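Local coordinates for cell division protein FtsZ 1 (Methanocaldococcus jannaschii, PDB 1W58) that binds GTP and probably hydrolyses it, and probably polymerises with GTP into the contractile Z ring that marks the future division site, at residues A152-V157 with H183-V188; E264-A269 with V331-V336. All coordinates share one frame; numbering follows the deposited sequence.

Contact 1: residues A152-V157 with H183-V188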
ATOM      1  N   ALA A 152      -6.266  13.607   6.707  1.00 44.07           N
ATOM      2  CA  ALA A 152      -7.025  14.845   6.492  1.00 39.40           C
ATOM      3  C   ALA A 152      -8.412  14.773   7.101  1.00 37.59           C
ATOM      4  O   ALA A 152      -8.965  13.693   7.246  1.00 39.04           O
ATOM      5  CB  ALA A 152      -7.142  15.130   5.000  1.00 36.47           C
ATOM      6  N   LEU A 153      -8.962  15.925   7.477  1.00 36.06           N
ATOM      7  CA  LEU A 153     -10.317  15.972   8.037  1.00 35.44           C
ATOM      8  C   LEU A 153     -11.117  15.702   6.765  1.00 36.23           C
ATOM      9  O   LEU A 153     -10.953  16.405   5.752  1.00 29.76           O
ATOM     10  CB  LEU A 153     -10.629  17.381   8.571  1.00 35.50           C
ATOM     11  CG  LEU A 153     -11.624  17.725   9.696  1.00 36.13           C
ATOM     12  CD1 LEU A 153     -12.295  19.040   9.297  1.00 35.69           C
ATOM     13  CD2 LEU A 153     -12.646  16.640   9.997  1.00 26.65           C
ATOM     14  N   THR A 154     -11.975  14.693   6.836  1.00 37.53           N
ATOM     15  CA  THR A 154     -12.753  14.222   5.694  1.00 39.85           C
ATOM     16  C   THR A 154     -14.264  14.475   5.775  1.00 40.86           C
ATOM     17  O   THR A 154     -14.993  13.798   6.518  1.00 36.05           O
ATOM     18  CB  THR A 154     -12.458  12.699   5.498  1.00 40.26           C
ATOM     19  OG1 THR A 154     -11.051  12.529   5.291  1.00 43.45           O
ATOM     20  CG2 THR A 154     -13.180  12.133   4.306  1.00 36.84           C
ATOM     21  N   VAL A 155     -14.713  15.446   4.979  1.00 37.56           N
ATOM     22  CA  VAL A 155     -16.115  15.828   4.934  1.00 39.83           C
ATOM     23  C   VAL A 155     -16.720  15.662   3.551  1.00 40.61           C
ATOM     24  O   VAL A 155     -16.119  16.030   2.531  1.00 40.33           O
ATOM     25  CB  VAL A 155     -16.318  17.301   5.353  1.00 39.38           C
ATOM     26  CG1 VAL A 155     -17.798  17.642   5.324  1.00 36.61           C
ATOM     27  CG2 VAL A 155     -15.753  17.527   6.744  1.00 36.79           C
ATOM     28  N   ALA A 156     -17.925  15.112   3.545  1.00 39.15           N
ATOM     29  CA  ALA A 156     -18.685  14.880   2.329  1.00 38.49           C
ATOM     30  C   ALA A 156     -19.950  15.735   2.340  1.00 38.38           C
ATOM     31  O   ALA A 156     -20.602  15.876   3.388  1.00 38.62           O
ATOM     32  CB  ALA A 156     -19.075  13.399   2.240  1.00 34.07           C
ATOM     33  N   VAL A 157     -20.275  16.313   1.181  1.00 36.01           N
ATOM     34  CA  VAL A 157     -21.498  17.107   0.978  1.00 31.60           C
ATOM     35  C   VAL A 157     -22.102  16.528  -0.329  1.00 36.77           C
ATOM     36  O   VAL A 157     -21.613  16.792  -1.445  1.00 36.12           O
ATOM     37  CB  VAL A 157     -21.196  18.614   0.792  1.00 34.50           C
ATOM     38  CG1 VAL A 157     -22.507  19.395   0.659  1.00 32.58           C
ATOM     39  CG2 VAL A 157     -20.383  19.152   1.981  1.00 32.35           C
ATOM     40  N   HIS A 183     -16.399   5.983   6.150  1.00 45.74           N
ATOM     41  CA  HIS A 183     -15.070   6.492   5.870  1.00 46.74           C
ATOM     42  C   HIS A 183     -15.084   7.999   5.895  1.00 45.11           C
ATOM     43  O   HIS A 183     -14.263   8.658   5.262  1.00 48.28           O
ATOM     44  CB  HIS A 183     -14.634   5.997   4.488  1.00 47.31           C
ATOM     45  CG  HIS A 183     -14.554   4.502   4.382  1.00 53.29           C
ATOM     46  ND1 HIS A 183     -13.475   3.778   4.849  1.00 52.27           N
ATOM     47  CD2 HIS A 183     -15.427   3.596   3.880  1.00 47.86           C
ATOM     48  CE1 HIS A 183     -13.689   2.491   4.638  1.00 53.29           C
ATOM     49  NE2 HIS A 183     -14.866   2.354   4.052  1.00 53.24           N
ATOM     50  N   THR A 184     -16.000   8.548   6.671  1.00 42.21           N
ATOM     51  CA  THR A 184     -16.153   9.980   6.698  1.00 38.91           C
ATOM     52  C   THR A 184     -16.194  10.538   8.143  1.00 40.04           C
ATOM     53  O   THR A 184     -16.693   9.863   9.051  1.00 39.44           O
ATOM     54  CB  THR A 184     -17.427  10.284   5.836  1.00 36.46           C
ATOM     55  OG1 THR A 184     -17.330  11.576   5.265  1.00 50.28           O
ATOM     56  CG2 THR A 184     -18.690  10.158   6.638  1.00 35.65           C
ATOM     57  N   ASP A 185     -15.624  11.734   8.358  1.00 37.47           N
ATOM     58  CA  ASP A 185     -15.612  12.394   9.687  1.00 37.77           C
ATOM     59  C   ASP A 185     -16.998  12.980   9.917  1.00 41.33           C
ATOM     60  O   ASP A 185     -17.634  12.706  10.940  1.00 43.40           O
ATOM     61  CB  ASP A 185     -14.513  13.465   9.741  1.00 36.42           C
ATOM     62  CG  ASP A 185     -13.123  12.839   9.808  1.00 38.85           C
ATOM     63  OD1 ASP A 185     -12.126  13.422   9.318  1.00 39.44           O
ATOM     64  OD2 ASP A 185     -13.037  11.728  10.367  1.00 37.42           O
ATOM     65  N   THR A 186     -17.459  13.807   8.981  1.00 36.92           N
ATOM     66  CA  THR A 186     -18.834  14.269   9.029  1.00 41.18           C
ATOM     67  C   THR A 186     -19.412  14.125   7.593  1.00 37.62           C
ATOM     68  O   THR A 186     -18.734  14.404   6.601  1.00 38.01           O
ATOM     69  CB  THR A 186     -19.003  15.709   9.630  1.00 43.08           C
ATOM     70  OG1 THR A 186     -20.111  16.360   8.990  1.00 48.74           O
ATOM     71  CG2 THR A 186     -17.764  16.532   9.482  1.00 51.02           C
ATOM     72  N   LEU A 187     -20.633  13.600   7.510  1.00 34.10           N
ATOM     73  CA  LEU A 187     -21.334  13.365   6.252  1.00 33.66           C
ATOM     74  C   LEU A 187     -22.599  14.226   6.135  1.00 34.52           C
ATOM     75  O   LEU A 187     -23.614  13.947   6.787  1.00 31.27           O
ATOM     76  CB  LEU A 187     -21.713  11.869   6.126  1.00 34.02           C
ATOM     77  CG  LEU A 187     -22.685  11.398   5.014  1.00 37.78           C
ATOM     78  CD1 LEU A 187     -22.242  11.896   3.695  1.00 35.29           C
ATOM     79  CD2 LEU A 187     -22.776   9.879   4.965  1.00 37.18           C
ATOM     80  N   VAL A 188     -22.525  15.260   5.292  1.00 34.59           N
ATOM     81  CA  VAL A 188     -23.644  16.200   5.062  1.00 35.59           C
ATOM     82  C   VAL A 188     -24.535  15.775   3.879  1.00 36.97           C
ATOM     83  O   VAL A 188     -24.067  15.805   2.740  1.00 36.68           O
ATOM     84  CB  VAL A 188     -23.092  17.620   4.758  1.00 37.67           C
ATOM     85  CG1 VAL A 188     -24.222  18.630   4.631  1.00 35.73           C
ATOM     86  CG2 VAL A 188     -22.133  18.042   5.859  1.00 39.38           C
TER
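The carboxylate of Asp185 reaches across to the start of strand 153-160 and overlaps the methyl CD2 of Leu153. The two segments lie at one side of the six-stranded parallel sheet of the Rossmann-like GTPase domain, where 186-191 is the outermost strand of this chain. Helix 167-181 makes the beta-alpha-beta crossover between the two neighbouring strands, whose segments run parallel. Asp185 stands just before strand 186-191. Its CG lies beside its own backbone N (chi1 -72°), which swings the carboxylate toward the amide of Thr154. That bond, Thr154 N to Asp185 OD1, is 2.8 Å and nearly straight, but the donor comes on the anti side and 34° out of the carboxylate plane. Asp185 N returns a 2.8 Å bond to Thr154 O, so the two residues grip each other twice. The other oxygen, OD2, forms a salt bridge with Lys148 of helix 135-149. Thr154 OG1 bonds to Ser147 of that helix. Further along, Ala156 N donates to Thr186 O at 3.2 Å. Val155 and Thr186 lie on one face of the sheet, their CG2 methyls 3.5 Å apart, and Met243 of helix 236-243 touches both. On the other face Ala156 CB meets Leu187 CD1 at 3.8 Å. The last bond between the two segments runs from Val188 N to Ala156 O, 2.8 Å, the donor tilted 23° from the carbonyl plane.

Contact 2: residues E264-A269 with V331-V336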
ATOM      1  N   GLU A 264     -34.926  36.819  11.427  1.00 75.16           N
ATOM      2  CA  GLU A 264     -35.682  36.153  10.370  1.00 76.08           C
ATOM      3  C   GLU A 264     -34.905  35.080   9.603  1.00 73.41           C
ATOM      4  O   GLU A 264     -35.453  34.020   9.288  1.00 70.62           O
ATOM      5  CB  GLU A 264     -36.228  37.195   9.387  1.00 78.55           C
ATOM      6  CG  GLU A 264     -37.159  38.215  10.025  1.00 84.43           C
ATOM      7  CD  GLU A 264     -37.812  39.143   9.013  1.00 87.56           C
ATOM      8  OE1 GLU A 264     -38.567  38.644   8.147  1.00 88.70           O
ATOM      9  OE2 GLU A 264     -37.571  40.369   9.085  1.00 87.93           O
ATOM     10  N   ALA A 265     -33.638  35.361   9.298  1.00 70.22           N
ATOM     11  CA  ALA A 265     -32.792  34.415   8.573  1.00 67.77           C
ATOM     12  C   ALA A 265     -32.650  33.139   9.381  1.00 65.68           C
ATOM     13  O   ALA A 265     -32.874  32.048   8.871  1.00 66.51           O
ATOM     14  CB  ALA A 265     -31.419  35.023   8.308  1.00 64.96           C
ATOM     15  N   VAL A 266     -32.290  33.281  10.648  1.00 64.19           N
ATOM     16  CA  VAL A 266     -32.124  32.134  11.519  1.00 64.96           C
ATOM     17  C   VAL A 266     -33.387  31.307  11.688  1.00 66.48           C
ATOM     18  O   VAL A 266     -33.318  30.075  11.753  1.00 69.06           O
ATOM     19  CB  VAL A 266     -31.691  32.549  12.907  1.00 64.51           C
ATOM     20  CG1 VAL A 266     -31.264  31.321  13.686  1.00 63.34           C
ATOM     21  CG2 VAL A 266     -30.578  33.560  12.811  1.00 68.90           C
ATOM     22  N   SER A 267     -34.535  31.973  11.788  1.00 65.38           N
ATOM     23  CA  SER A 267     -35.798  31.254  11.964  1.00 65.01           C
ATOM     24  C   SER A 267     -36.142  30.502  10.678  1.00 61.55           C
ATOM     25  O   SER A 267     -36.658  29.380  10.721  1.00 60.59           O
ATOM     26  CB  SER A 267     -36.930  32.224  12.350  1.00 66.02           C
ATOM     27  OG  SER A 267     -37.076  33.258  11.394  1.00 69.84           O
ATOM     28  N   MET A 268     -35.850  31.126   9.539  1.00 59.49           N
ATOM     29  CA  MET A 268     -36.085  30.513   8.240  1.00 59.21           C
ATOM     30  C   MET A 268     -35.164  29.284   8.115  1.00 57.76           C
ATOM     31  O   MET A 268     -35.614  28.200   7.749  1.00 54.68           O
ATOM     32  CB  MET A 268     -35.779  31.520   7.127  1.00 62.18           C
ATOM     33  CG  MET A 268     -35.991  30.990   5.707  1.00 65.60           C
ATOM     34  SD  MET A 268     -35.863  32.335   4.506  1.00 72.85           S
ATOM     35  CE  MET A 268     -34.699  31.696   3.319  1.00 73.49           C
ATOM     36  N   ALA A 269     -33.881  29.467   8.442  1.00 55.38           N
ATOM     37  CA  ALA A 269     -32.898  28.389   8.374  1.00 54.22           C
ATOM     38  C   ALA A 269     -33.315  27.232   9.251  1.00 54.09           C
ATOM     39  O   ALA A 269     -33.277  26.088   8.808  1.00 54.27           O
ATOM     40  CB  ALA A 269     -31.520  28.884   8.788  1.00 50.71           C
ATOM     41  N   VAL A 331     -28.775  39.346   4.871  1.00 76.51           N
ATOM     42  CA  VAL A 331     -27.909  38.513   5.697  1.00 72.86           C
ATOM     43  C   VAL A 331     -28.377  37.079   5.454  1.00 70.09           C
ATOM     44  O   VAL A 331     -29.568  36.768   5.590  1.00 67.79           O
ATOM     45  CB  VAL A 331     -27.992  38.824   7.223  1.00 70.09           C
ATOM     46  CG1 VAL A 331     -27.472  40.217   7.494  1.00 71.17           C
ATOM     47  CG2 VAL A 331     -29.404  38.648   7.728  1.00 70.33           C
ATOM     48  N   ARG A 332     -27.449  36.218   5.057  1.00 67.23           N
ATOM     49  CA  ARG A 332     -27.786  34.828   4.795  1.00 63.10           C
ATOM     50  C   ARG A 332     -27.225  33.981   5.918  1.00 58.77           C
ATOM     51  O   ARG A 332     -26.138  34.254   6.419  1.00 55.06           O
ATOM     52  CB  ARG A 332     -27.200  34.382   3.461  1.00 64.83           C
ATOM     53  CG  ARG A 332     -27.691  33.018   3.029  1.00 72.48           C
ATOM     54  CD  ARG A 332     -26.911  32.499   1.835  1.00 76.96           C
ATOM     55  NE  ARG A 332     -27.208  33.200   0.590  1.00 80.82           N
ATOM     56  CZ  ARG A 332     -26.287  33.785  -0.172  1.00 86.16           C
ATOM     57  NH1 ARG A 332     -25.007  33.761   0.191  1.00 86.67           N
ATOM     58  NH2 ARG A 332     -26.638  34.367  -1.312  1.00 86.08           N
ATOM     59  N   VAL A 333     -27.974  32.967   6.330  1.00 57.77           N
ATOM     60  CA  VAL A 333     -27.520  32.088   7.402  1.00 56.62           C
ATOM     61  C   VAL A 333     -27.446  30.620   6.959  1.00 55.00           C
ATOM     62  O   VAL A 333     -28.418  30.075   6.416  1.00 52.10           O
ATOM     63  CB  VAL A 333     -28.442  32.202   8.645  1.00 56.31           C
ATOM     64  CG1 VAL A 333     -28.041  31.170   9.693  1.00 55.18           C
ATOM     65  CG2 VAL A 333     -28.328  33.606   9.252  1.00 58.84           C
ATOM     66  N   LEU A 334     -26.283  29.998   7.181  1.00 50.63           N
ATOM     67  CA  LEU A 334     -26.068  28.592   6.839  1.00 45.73           C
ATOM     68  C   LEU A 334     -25.903  27.815   8.117  1.00 41.63           C
ATOM     69  O   LEU A 334     -25.040  28.118   8.915  1.00 41.03           O
ATOM     70  CB  LEU A 334     -24.807  28.415   5.987  1.00 48.31           C
ATOM     71  CG  LEU A 334     -24.322  26.975   5.692  1.00 47.76           C
ATOM     72  CD1 LEU A 334     -25.369  26.181   4.942  1.00 44.11           C
ATOM     73  CD2 LEU A 334     -23.059  27.034   4.855  1.00 52.08           C
ATOM     74  N   LEU A 335     -26.748  26.822   8.316  1.00 41.42           N
ATOM     75  CA  LEU A 335     -26.692  25.971   9.494  1.00 45.25           C
ATOM     76  C   LEU A 335     -26.367  24.532   9.122  1.00 47.67           C
ATOM     77  O   LEU A 335     -27.033  23.949   8.252  1.00 46.16           O
ATOM     78  CB  LEU A 335     -28.040  25.935  10.197  1.00 49.60           C
ATOM     79  CG  LEU A 335     -28.314  26.782  11.422  1.00 56.57           C
ATOM     80  CD1 LEU A 335     -27.820  28.209  11.199  1.00 58.64           C
ATOM     81  CD2 LEU A 335     -29.816  26.734  11.679  1.00 53.57           C
ATOM     82  N   VAL A 336     -25.355  23.960   9.775  1.00 45.05           N
ATOM     83  CA  VAL A 336     -25.010  22.564   9.562  1.00 40.87           C
ATOM     84  C   VAL A 336     -25.079  21.948  10.952  1.00 41.82           C
ATOM     85  O   VAL A 336     -24.283  22.262  11.835  1.00 40.49           O
ATOM     86  CB  VAL A 336     -23.580  22.356   8.980  1.00 42.45           C
ATOM     87  CG1 VAL A 336     -23.360  20.854   8.718  1.00 38.78           C
ATOM     88  CG2 VAL A 336     -23.380  23.174   7.683  1.00 34.89           C
TER
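Ala265 faces the strand directly, and its CB makes the closest approach of the contact, 3.5 Å from Val333 CG2. The same methyl lies over the backbone of the strand, 3.7 Å from Val331 O, and touches Val331 at its methyl CG2, 4.2 Å away. It therefore sits between two valines that point from the same face of strand 331-337. Val333 holds CG1 anti to its backbone N (chi1 174°), which leaves CG2 to meet Ala265. Val266 comes next and approaches from the flank. Its CG2 touches Val333 CG2 at 4.2 Å, so one methyl of Val333 is shared by two successive helix residues. One turn after Ala265, Ala269 again brings a methyl to the strand. Its CB lies 4.0 Å from Leu335 CD2 and 4.3 Å from Val333 CG1. The backbone bond from Ala269 N to Ala265 O, 2.8 Å, holds these two alanines one helical turn apart on the same side.

This is helix-on-sheet packing in the C-terminal domain that FtsZ shares with tubulin. The short segments cross at -35°, with their axes 7.6 Å apart at closest approach. Strand 331-337 is an inner strand of a mixed four-stranded sheet, with 249-256 and 285-291 as its neighbours. Helix 297-308 packs alongside: Val303 touches Val266 and Val333, while Val307 touches Val266 and Leu335.

No hydrogen bond joins the two segments. Backbone groups of the strand bond to its neighbours in the sheet instead, as with Val333 to Gly254 and Leu334 to His288. The small alanine methyls probably let the helix lie close to the strand, and the union rests on the fit of buried aliphatic groups.

How the contacts relate
Both contacts are buried, but they lie in different domains. Contact 1 lies about 8 Å from the chain centre and joins two adjacent strands of the GTPase sheet. Contact 2, about 17 Å from that centre, lays a helix on the sheet of the C-terminal domain. The first combines backbone hydrogen bonds with a charged side chain; the second has no hydrogen bond between its segments and rests mainly on aliphatic packing. The two share no strand or helix, and their centres are about 23 Å apart. They nevertheless meet at one point, where Val188 CG2 packs 4.2 Å from Val336 CG1. Strand 249-256 flanks both valines there through Ala249, so the two sheets approach each other across aliphatic side chains.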